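Local coordinates for protein transcription termination factor FttA (Methanosarcina mazei, PDB 2XR1) that probably terminates archaeal transcription by cutting nascent RNA as a dimeric, zinc-dependent endonuclease and 5'-3' exonuclease of the metallo-beta-lactamase superfamily, at residues 160-165 / 307-312; 238-243 / 265-270; 367-372 / 590-595; 373-378 / 599-604. All blocks are in the same frame, centred on the assembly; numbering follows the deposited sequence.

Interaction 1: 160-165 / 307-312; sequences KERKEI and HTIPLD
The contact joins a helix to the edge of a sheet: Arg162 and Ile165 of helix 159-173 reach the start of strand 308-310, the outermost strand on its side of a seven-stranded sheet in the metallo-beta-lactamase domain. The axes of the two short segments cross at 74° and come no closer than 11.1 Å, so long side chains must bridge the gap. Arg162 does so with a guanidinium that meets one carbonyl end-on. Both NH1 and NH2 of Arg162 donate hydrogen bonds to Thr308 O, at 2.9 and 2.8 Å, neither of them straight. The acceptor sits close to the guanidinium plane, yet both nitrogens come from one side of the carbonyl plane, NH1 well above it and NH2 tilted less. NH1 also bonds Lys306 O, which ties the arginine to the end of helix 299-306 as well. A bend at chi2 (64°) turns the otherwise extended chain toward the strand.

Ile165 covers the His307 ring. Its CD1 makes a CH-pi contact over one face, 4.0 Å from the centroid and displaced toward the rim, while its CG2 is in van der Waals contact with His307 CD2 at 3.6 Å. The imidazole is held by a bond from ND1 to Lys303 O, and Phe258 meets it too. Helix 159-173 is thus packed on the edge strand of a metallo-beta-lactamase sheet, with two arginine N-H groups sharing one carbonyl oxygen.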
# COMPACT_ATOMS: atom_id res chain seq x y z
N LYS B 160 32.44 -19.65 0.39
CA LYS B 160 32.44 -19.11 -0.98
C LYS B 160 31.13 -18.42 -1.34
O LYS B 160 31.14 -17.31 -1.85
CB LYS B 160 32.77 -20.20 -2.03
N GLU B 161 30.00 -19.08 -1.06
CA GLU B 161 28.69 -18.49 -1.36
C GLU B 161 28.46 -17.23 -0.53
O GLU B 161 27.95 -16.23 -1.03
CB GLU B 161 27.54 -19.49 -1.18
CG GLU B 161 26.23 -19.04 -1.88
CD GLU B 161 25.04 -19.99 -1.70
OE1 GLU B 161 25.01 -20.77 -0.71
OE2 GLU B 161 24.13 -19.95 -2.56
N ARG B 162 28.89 -17.29 0.72
CA ARG B 162 28.76 -16.19 1.68
C ARG B 162 29.46 -14.92 1.20
O ARG B 162 28.86 -13.85 1.20
CB ARG B 162 29.36 -16.60 3.02
CG ARG B 162 29.46 -15.49 4.03
CD ARG B 162 28.11 -15.00 4.40
NE ARG B 162 28.14 -14.16 5.60
CZ ARG B 162 27.06 -13.74 6.25
NH1 ARG B 162 25.85 -14.07 5.82
NH2 ARG B 162 27.19 -12.97 7.32
N LYS B 163 30.72 -15.05 0.83
CA LYS B 163 31.48 -13.93 0.28
C LYS B 163 30.76 -13.35 -0.94
O LYS B 163 30.68 -12.14 -1.12
CB LYS B 163 32.91 -14.35 -0.06
CG LYS B 163 33.77 -13.20 -0.57
CD LYS B 163 35.16 -13.64 -1.02
CE LYS B 163 35.94 -12.55 -1.77
NZ LYS B 163 37.21 -13.11 -2.39
N GLU B 164 30.20 -14.22 -1.77
CA GLU B 164 29.51 -13.77 -2.96
C GLU B 164 28.21 -13.06 -2.66
O GLU B 164 27.89 -12.07 -3.31
CB GLU B 164 29.29 -14.94 -3.91
CG GLU B 164 28.87 -14.54 -5.32
CD GLU B 164 29.90 -13.60 -6.06
OE1 GLU B 164 31.06 -14.05 -6.38
OE2 GLU B 164 29.52 -12.42 -6.31
N ILE B 165 27.46 -13.55 -1.68
CA ILE B 165 26.24 -12.90 -1.24
C ILE B 165 26.56 -11.55 -0.61
O ILE B 165 25.79 -10.62 -0.77
CB ILE B 165 25.49 -13.75 -0.20
CG1 ILE B 165 24.97 -15.03 -0.80
CG2 ILE B 165 24.28 -12.98 0.43
CD1 ILE B 165 24.76 -16.07 0.22
N HIS B 307 22.34 -15.57 4.55
CA HIS B 307 22.04 -14.18 4.26
C HIS B 307 21.92 -13.34 5.50
O HIS B 307 21.55 -12.18 5.41
CB HIS B 307 20.73 -14.09 3.45
CG HIS B 307 20.85 -14.62 2.06
ND1 HIS B 307 20.95 -15.97 1.79
CD2 HIS B 307 20.90 -13.99 0.87
CE1 HIS B 307 21.07 -16.15 0.49
NE2 HIS B 307 21.04 -14.96 -0.10
N THR B 308 22.21 -13.88 6.67
CA THR B 308 22.08 -13.07 7.85
C THR B 308 23.37 -12.28 8.13
O THR B 308 24.48 -12.85 8.13
CB THR B 308 21.72 -13.89 9.10
OG1 THR B 308 20.53 -14.64 8.84
CG2 THR B 308 21.46 -12.97 10.30
N ILE B 309 23.21 -10.98 8.41
CA ILE B 309 24.32 -10.11 8.76
C ILE B 309 24.13 -9.49 10.15
O ILE B 309 23.34 -8.58 10.34
CB ILE B 309 24.50 -9.01 7.71
CG1 ILE B 309 24.61 -9.62 6.30
CG2 ILE B 309 25.72 -8.19 8.03
CD1 ILE B 309 24.47 -8.61 5.19
N PRO B 310 24.82 -10.00 11.14
CA PRO B 310 24.59 -9.45 12.48
C PRO B 310 25.18 -8.09 12.65
O PRO B 310 26.23 -7.85 12.12
CB PRO B 310 25.35 -10.40 13.39
CG PRO B 310 26.40 -11.09 12.47
CD PRO B 310 25.71 -11.20 11.15
N LEU B 311 24.52 -7.23 13.42
CA LEU B 311 25.01 -5.94 13.81
C LEU B 311 24.87 -5.78 15.28
O LEU B 311 23.83 -6.13 15.84
CB LEU B 311 24.18 -4.86 13.16
CG LEU B 311 23.92 -5.01 11.67
CD1 LEU B 311 23.05 -3.80 11.28
CD2 LEU B 311 25.23 -5.10 10.90
N ASP B 312 25.88 -5.20 15.91
CA ASP B 312 25.80 -4.90 17.33
C ASP B 312 24.99 -3.61 17.60
O ASP B 312 24.83 -2.73 16.72
CB ASP B 312 27.19 -4.80 17.91
CG ASP B 312 27.89 -6.18 18.00
OD1 ASP B 312 27.50 -7.00 18.84
OD2 ASP B 312 28.85 -6.46 17.24

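Interaction 2: 238-243 / 265-270; sequences IDAVIV and PVYCTP
Val243 and Val266 pack together, with Val243 CG2 3.5 Å from Val266 CG1. Their side chains meet at a slant: the touching branch of Val243 lies beside its backbone N, whereas that of Val266 is opposite its own N (chi1 178°). Val241 shares this face of the sheet with Val266 but touches it more loosely. The other face carries Ile242 and Tyr267. Here Ala240 CB stands at the edge of the phenol ring, in its plane, 3.6 Å from Tyr267 CE2, and Ile242 CG1 packs against Tyr267 CB at 4.1 Å.

Between the two layers runs a parallel backbone pairing, Val241 with Val266 and Ile242 with Tyr267, the strand directions 30° apart. Three bonds zigzag across it: Val241 N to Pro265 O at 3.1 Å, Tyr267 N to Val241 O at 2.8 Å, and Val243 N to Tyr267 O at 3.0 Å. At the C-terminal end a water continues the link, donating a hydrogen bond to Val243 O (2.8 Å) and accepting one from Thr269 N. Thr269 itself is the N-cap of helix 270-290.

The face with Val241 and Val266 is covered by helix 254-259, through Val254, Leu257 and Phe258. Strand 208-211 flanks 240-242, strand 308-310 flanks 266-268, and the chain beyond Val243 leads directly to zinc ligands His245 and His247.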
# COMPACT_ATOMS: atom_id res chain seq x y z
N ILE B 238 12.86 -5.97 -2.44
CA ILE B 238 13.12 -5.72 -1.04
C ILE B 238 14.63 -5.60 -0.75
O ILE B 238 15.35 -6.57 -0.83
CB ILE B 238 12.53 -6.79 -0.10
CG1 ILE B 238 11.06 -7.06 -0.42
CG2 ILE B 238 12.66 -6.33 1.29
CD1 ILE B 238 10.13 -5.94 -0.05
N ASP B 239 15.06 -4.42 -0.33
CA ASP B 239 16.44 -4.18 -0.00
C ASP B 239 16.95 -4.95 1.22
O ASP B 239 18.10 -5.42 1.24
CB ASP B 239 16.67 -2.68 0.17
CG ASP B 239 16.49 -1.91 -1.15
OD1 ASP B 239 15.42 -2.07 -1.83
OD2 ASP B 239 17.44 -1.15 -1.53
N ALA B 240 16.10 -5.09 2.24
CA ALA B 240 16.51 -5.78 3.48
C ALA B 240 15.37 -6.26 4.33
O ALA B 240 14.26 -5.80 4.22
CB ALA B 240 17.41 -4.90 4.28
N VAL B 241 15.65 -7.21 5.18
CA VAL B 241 14.73 -7.66 6.19
C VAL B 241 15.42 -7.38 7.52
O VAL B 241 16.59 -7.71 7.68
CB VAL B 241 14.36 -9.17 6.01
CG1 VAL B 241 13.56 -9.68 7.15
CG2 VAL B 241 13.56 -9.37 4.67
N ILE B 242 14.72 -6.72 8.44
CA ILE B 242 15.23 -6.57 9.78
C ILE B 242 14.46 -7.47 10.74
O ILE B 242 13.25 -7.49 10.73
CB ILE B 242 15.19 -5.11 10.21
CG1 ILE B 242 16.37 -4.36 9.56
CG2 ILE B 242 15.36 -4.97 11.71
CD1 ILE B 242 16.17 -3.94 8.16
N VAL B 243 15.16 -8.21 11.56
CA VAL B 243 14.53 -9.02 12.60
C VAL B 243 14.83 -8.31 13.93
O VAL B 243 15.99 -8.14 14.33
CB VAL B 243 15.09 -10.45 12.59
CG1 VAL B 243 14.53 -11.23 13.72
CG2 VAL B 243 14.83 -11.16 11.22
N PRO B 265 19.69 -9.43 2.36
CA PRO B 265 20.16 -9.67 3.69
C PRO B 265 19.06 -9.66 4.75
O PRO B 265 18.00 -9.06 4.55
CB PRO B 265 21.05 -8.48 3.92
CG PRO B 265 20.42 -7.40 3.13
CD PRO B 265 19.84 -8.02 1.95
N VAL B 266 19.33 -10.33 5.87
CA VAL B 266 18.52 -10.27 7.05
C VAL B 266 19.42 -9.66 8.11
O VAL B 266 20.50 -10.20 8.38
CB VAL B 266 18.10 -11.68 7.49
CG1 VAL B 266 17.30 -11.58 8.76
CG2 VAL B 266 17.36 -12.38 6.41
N TYR B 267 19.02 -8.52 8.69
CA TYR B 267 19.87 -7.82 9.68
C TYR B 267 19.25 -8.01 11.05
O TYR B 267 18.06 -7.80 11.20
CB TYR B 267 19.95 -6.33 9.44
CG TYR B 267 20.66 -5.94 8.20
CD1 TYR B 267 22.03 -5.97 8.14
CD2 TYR B 267 19.95 -5.53 7.09
CE1 TYR B 267 22.70 -5.62 6.99
CE2 TYR B 267 20.60 -5.18 5.92
CZ TYR B 267 21.97 -5.25 5.87
OH TYR B 267 22.62 -4.95 4.72
N CYS B 268 20.09 -8.42 12.02
CA CYS B 268 19.67 -8.60 13.41
C CYS B 268 20.87 -8.59 14.31
O CYS B 268 21.96 -8.49 13.84
CB CYS B 268 18.95 -9.91 13.59
SG CYS B 268 20.05 -11.27 13.30
N THR B 269 20.66 -8.66 15.62
CA THR B 269 21.80 -8.67 16.58
C THR B 269 22.43 -10.03 16.57
O THR B 269 21.83 -10.96 16.09
CB THR B 269 21.37 -8.32 18.03
OG1 THR B 269 20.33 -9.23 18.43
CG2 THR B 269 20.88 -6.86 18.10
N PRO B 270 23.66 -10.15 17.04
CA PRO B 270 24.27 -11.51 17.05
C PRO B 270 23.51 -12.57 17.84
O PRO B 270 23.39 -13.71 17.39
CB PRO B 270 25.66 -11.28 17.65
CG PRO B 270 25.96 -9.84 17.36
CD PRO B 270 24.65 -9.08 17.25
O HOH W 1 17.81 -8.39 16.43

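Interaction 3: 367-372 / 590-595; sequences AVNKFP and MEYVKR
Asn369 sets its CB over one face of the Tyr592 ring, displaced toward the rim, at 3.8 Å from the centroid and 26° off the normal. The closest ring atom is Tyr592 CE1, 3.5 Å from Asn369 CB, in a CH-pi contact. From there the asparagine amide turns back to the helix backbone. Its CG is placed between the backbone N and the carbonyl carbon (chi1 65°), which lets ND2 donate to Tyr592 O at 2.7 Å. That bond is nearly straight, 163° at the hydrogen; the acceptor lies near the amide plane, and ND2 meets the carbonyl on a lone pair. Tyr592 is thus met at both ends, since its hydroxyl donates to Val368 O.

The loop 367-372 leads from strand 348-352 toward strand 376-380 within the N-terminal part of the metallo-beta-lactamase region, whereas helix 586-594 belongs to the part that resumes after the beta-CASP insertion. The contact therefore closes the two separated portions of this fold on each other. Zinc ligand His332 is near, its side chain about 7 Å from that of Ala367.

Ala367 CB approaches the ring obliquely, 3.8 Å from Tyr592 CE1. The side chains of Phe371 and Tyr592 cross at about a right angle, the Phe371 ring turning its edge to the hydroxyl, with CZ 3.9 Å from Tyr592 OH. Tyr356 and Tyr358 also meet the Tyr592 ring, the latter edge-to-face, and the aliphatic Ile338 of strand 337-343 touches both Phe371 and Tyr592.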
# COMPACT_ATOMS: atom_id res chain seq x y z
N ALA B 367 14.81 -0.60 27.92
CA ALA B 367 14.71 -0.21 26.54
C ALA B 367 15.26 1.20 26.41
O ALA B 367 15.13 2.00 27.35
CB ALA B 367 13.22 -0.28 26.10
N VAL B 368 15.87 1.51 25.28
CA VAL B 368 16.45 2.83 25.02
C VAL B 368 15.41 3.72 24.32
O VAL B 368 14.73 3.32 23.38
CB VAL B 368 17.77 2.73 24.15
CG1 VAL B 368 18.09 4.08 23.42
CG2 VAL B 368 18.89 2.24 24.99
N ASN B 369 15.31 4.96 24.79
CA ASN B 369 14.49 5.97 24.13
C ASN B 369 15.19 7.32 23.95
O ASN B 369 14.53 8.34 23.90
CB ASN B 369 13.16 6.11 24.86
CG ASN B 369 13.30 6.62 26.25
OD1 ASN B 369 14.42 6.80 26.80
ND2 ASN B 369 12.12 6.90 26.86
N LYS B 370 16.52 7.33 23.83
CA LYS B 370 17.33 8.54 23.55
C LYS B 370 17.93 8.33 22.17
O LYS B 370 18.49 7.28 21.92
CB LYS B 370 18.45 8.66 24.54
CG LYS B 370 18.83 10.07 24.93
N PHE B 371 17.74 9.25 21.24
CA PHE B 371 18.27 9.06 19.88
C PHE B 371 18.69 10.41 19.37
O PHE B 371 18.24 11.39 19.86
CB PHE B 371 17.22 8.46 18.90
CG PHE B 371 16.43 7.32 19.46
CD1 PHE B 371 16.92 6.06 19.45
CD2 PHE B 371 15.15 7.54 19.98
CE1 PHE B 371 16.15 4.98 19.95
CE2 PHE B 371 14.41 6.52 20.48
CZ PHE B 371 14.91 5.21 20.47
N PRO B 372 19.58 10.47 18.37
CA PRO B 372 19.94 11.83 17.96
C PRO B 372 18.74 12.59 17.45
O PRO B 372 18.64 13.77 17.76
CB PRO B 372 20.98 11.60 16.84
CG PRO B 372 21.52 10.22 17.10
CD PRO B 372 20.35 9.45 17.65
N MET B 590 3.68 4.10 28.50
CA MET B 590 3.45 5.54 28.53
C MET B 590 4.71 6.29 28.90
O MET B 590 4.97 7.34 28.35
CB MET B 590 2.33 5.89 29.51
CG MET B 590 0.94 5.51 28.97
SD MET B 590 0.26 6.73 27.75
CE MET B 590 -0.67 7.81 28.85
N GLU B 591 5.50 5.76 29.82
CA GLU B 591 6.71 6.42 30.27
C GLU B 591 7.73 6.44 29.12
O GLU B 591 8.39 7.45 28.90
CB GLU B 591 7.25 5.76 31.56
CG GLU B 591 6.41 6.01 32.84
CD GLU B 591 6.86 5.16 34.11
OE1 GLU B 591 7.43 4.02 33.93
OE2 GLU B 591 6.65 5.64 35.31
N TYR B 592 7.80 5.35 28.36
CA TYR B 592 8.73 5.22 27.24
C TYR B 592 8.59 6.34 26.22
O TYR B 592 9.60 6.91 25.78
CB TYR B 592 8.53 3.92 26.49
CG TYR B 592 9.56 3.67 25.41
CD1 TYR B 592 10.82 3.21 25.73
CD2 TYR B 592 9.25 3.83 24.08
CE1 TYR B 592 11.76 2.94 24.78
CE2 TYR B 592 10.20 3.60 23.10
CZ TYR B 592 11.47 3.15 23.48
OH TYR B 592 12.45 2.92 22.54
N VAL B 593 7.35 6.61 25.82
CA VAL B 593 7.06 7.68 24.87
C VAL B 593 7.20 9.01 25.55
O VAL B 593 7.86 9.88 25.03
CB VAL B 593 5.65 7.56 24.27
CG1 VAL B 593 5.47 8.55 23.14
CG2 VAL B 593 5.44 6.20 23.73
N LYS B 594 6.61 9.15 26.72
CA LYS B 594 6.65 10.43 27.49
C LYS B 594 8.07 10.98 27.71
O LYS B 594 8.31 12.18 27.62
CB LYS B 594 5.99 10.24 28.87
CG LYS B 594 5.97 11.50 29.72
CD LYS B 594 5.03 11.46 30.93
CE LYS B 594 4.87 12.90 31.46
NZ LYS B 594 3.70 13.19 32.41
N ARG B 595 8.98 10.09 28.05
CA ARG B 595 10.36 10.44 28.36
C ARG B 595 11.31 10.33 27.12
O ARG B 595 12.51 10.64 27.23
CB ARG B 595 10.89 9.54 29.47
CG ARG B 595 10.79 10.14 30.77
CD ARG B 595 9.69 9.62 31.61
NE ARG B 595 10.06 8.40 32.30
CZ ARG B 595 9.54 8.02 33.48
NH1 ARG B 595 8.69 8.78 34.13
NH2 ARG B 595 9.88 6.84 34.00

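Interaction 4: 373-378 / 599-604; sequences RVETVI and RPERVF
The Phe604 ring receives Thr376 at its edge, in the ring plane, with Thr376 CG2 4.0 Å from Phe604 CE2. This methyl lies anti to the threonine's backbone N (OG1 at chi1 -57°), while OG1, on the other branch, hydrogen-bonds His348. Ile378 comes to the same aromatic residue at a slant, its CG1 4.0 Å from Phe604 CB. One face of the Arg602 guanidinium lies against Phe604 CZ, off toward the rim, and NE of Arg602 has a salt bridge to Glu627. Farther along, Arg373 meets the Glu375 carboxylate: its NE bonds OE2 at 2.7 Å on the syn side, and Asn349 also holds OE1. Glu375 and Glu601 lie side by side, pointing the same way, with their carboxylate planes 78° apart. Their like charges, kept apart, would probably be eased by the Arg373 bridge.

On the face away from Thr376, Ile378 and Phe604, Val377 CG2 packs at 3.6 Å against Pro600 CB, and Val377 CB faces Val603 CB.

The parallel backbones, 12° apart, are joined at Val377 by its N to Arg602 O, 3.1 Å, and by Phe604 N to Val377 O, 2.9 Å. At the start, Glu375 O accepts from both Glu601 N (2.8 Å) and Arg602 N (3.2 Å), the latter in the carbonyl plane. Strand 376-380 also pairs with 348-352, and 602-606 runs on to zinc ligand His607. This parallel pairing joins strands from either side of the beta-CASP insertion within one sheet of the metallo-beta-lactamase sandwich.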
# COMPACT_ATOMS: atom_id res chain seq x y z
N ARG B 373 17.86 11.88 16.70
CA ARG B 373 16.59 12.40 16.20
C ARG B 373 15.53 11.30 16.05
O ARG B 373 15.85 10.13 15.82
CB ARG B 373 16.83 13.14 14.88
CG ARG B 373 17.20 14.62 15.08
CD ARG B 373 17.16 15.47 13.80
NE ARG B 373 16.07 15.11 12.86
CZ ARG B 373 16.03 15.50 11.58
NH1 ARG B 373 16.97 16.29 11.07
NH2 ARG B 373 15.02 15.09 10.80
N VAL B 374 14.26 11.65 16.25
CA VAL B 374 13.12 10.71 16.05
C VAL B 374 11.87 11.48 15.71
O VAL B 374 11.35 12.17 16.56
CB VAL B 374 12.63 10.00 17.32
CG1 VAL B 374 12.15 8.58 16.96
CG2 VAL B 374 13.65 9.99 18.38
N GLU B 375 11.35 11.36 14.52
CA GLU B 375 10.15 12.07 14.23
C GLU B 375 8.94 11.15 14.41
O GLU B 375 7.91 11.62 14.87
CB GLU B 375 10.22 12.72 12.86
CG GLU B 375 11.09 14.01 12.82
CD GLU B 375 12.63 13.78 12.83
OE1 GLU B 375 13.06 12.79 12.23
OE2 GLU B 375 13.43 14.60 13.39
N THR B 376 9.07 9.86 14.11
CA THR B 376 7.98 8.89 14.18
C THR B 376 8.38 7.67 15.01
O THR B 376 9.46 7.14 14.80
CB THR B 376 7.64 8.36 12.75
OG1 THR B 376 7.31 9.46 11.89
CG2 THR B 376 6.48 7.37 12.74
N VAL B 377 7.52 7.24 15.92
CA VAL B 377 7.70 5.99 16.66
C VAL B 377 6.55 5.01 16.37
O VAL B 377 5.39 5.37 16.41
CB VAL B 377 7.63 6.22 18.18
CG1 VAL B 377 7.83 4.87 18.92
CG2 VAL B 377 8.64 7.30 18.65
N ILE B 378 6.90 3.78 16.05
CA ILE B 378 5.93 2.73 15.87
C ILE B 378 6.22 1.81 17.03
O ILE B 378 7.29 1.19 17.08
CB ILE B 378 6.14 2.00 14.53
CG1 ILE B 378 5.67 2.92 13.39
CG2 ILE B 378 5.36 0.67 14.51
CD1 ILE B 378 6.61 3.14 12.30
N ARG B 599 11.25 14.36 21.57
CA ARG B 599 9.84 13.96 21.53
C ARG B 599 9.43 13.73 20.09
O ARG B 599 9.72 14.55 19.22
CB ARG B 599 9.00 15.08 22.11
CG ARG B 599 7.52 14.82 22.34
CD ARG B 599 6.95 16.14 22.94
NE ARG B 599 5.97 16.00 24.03
CZ ARG B 599 6.11 15.26 25.13
NH1 ARG B 599 7.16 14.49 25.33
NH2 ARG B 599 5.14 15.29 26.03
N PRO B 600 8.78 12.61 19.79
CA PRO B 600 8.36 12.35 18.42
C PRO B 600 7.10 13.13 18.07
O PRO B 600 6.36 13.54 18.96
CB PRO B 600 8.05 10.86 18.44
CG PRO B 600 7.63 10.61 19.81
CD PRO B 600 8.45 11.48 20.67
N GLU B 601 6.86 13.31 16.79
CA GLU B 601 5.73 14.05 16.30
C GLU B 601 4.55 13.12 16.03
O GLU B 601 3.41 13.57 16.10
CB GLU B 601 6.10 14.80 15.00
CG GLU B 601 7.34 15.69 15.09
CD GLU B 601 7.74 16.37 13.74
OE1 GLU B 601 7.30 15.90 12.63
OE2 GLU B 601 8.51 17.37 13.81
N ARG B 602 4.80 11.86 15.70
CA ARG B 602 3.72 10.88 15.64
C ARG B 602 4.07 9.57 16.35
O ARG B 602 5.21 9.19 16.39
CB ARG B 602 3.30 10.54 14.22
CG ARG B 602 3.46 11.57 13.19
CD ARG B 602 2.25 12.43 12.92
NE ARG B 602 1.35 11.87 11.90
CZ ARG B 602 1.68 11.60 10.62
NH1 ARG B 602 2.93 11.82 10.14
NH2 ARG B 602 0.73 11.07 9.81
N VAL B 603 3.09 8.91 16.94
CA VAL B 603 3.27 7.53 17.28
C VAL B 603 2.16 6.64 16.77
O VAL B 603 1.03 7.07 16.62
CB VAL B 603 3.65 7.26 18.75
CG1 VAL B 603 3.90 8.57 19.56
CG2 VAL B 603 2.75 6.32 19.35
N PHE B 604 2.51 5.41 16.41
CA PHE B 604 1.59 4.45 15.90
C PHE B 604 1.69 3.24 16.78
O PHE B 604 2.75 2.98 17.35
CB PHE B 604 1.97 4.09 14.49
CG PHE B 604 1.75 5.19 13.53
CD1 PHE B 604 0.48 5.43 13.02
CD2 PHE B 604 2.76 6.05 13.19
CE1 PHE B 604 0.28 6.47 12.14
CE2 PHE B 604 2.54 7.06 12.33
CZ PHE B 604 1.31 7.27 11.81

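How the interactions relate
From the N terminus, interaction 1 opens first, on helix 159-173, and closes at strand 308-310. Interaction 2, between strands 240-242 and 266-268, is nested inside that loop, and the two meet where Ile309 N and Leu311 N probably bond Val266 O and Cys268 O in one sheet. Interactions 3 and 4 begin only afterwards and cross: 367-372 and 373-378 follow in succession, then 590-595 and 599-604, beyond the beta-CASP region. Their centres lie 10 Å apart, with Val593 touching Val603; interaction 3 ties the loop before strand 376-380 to helix 586-594, and interaction 4 pairs strand 376-380 with 602-606. The two pairs are separate, with no direct touch between them.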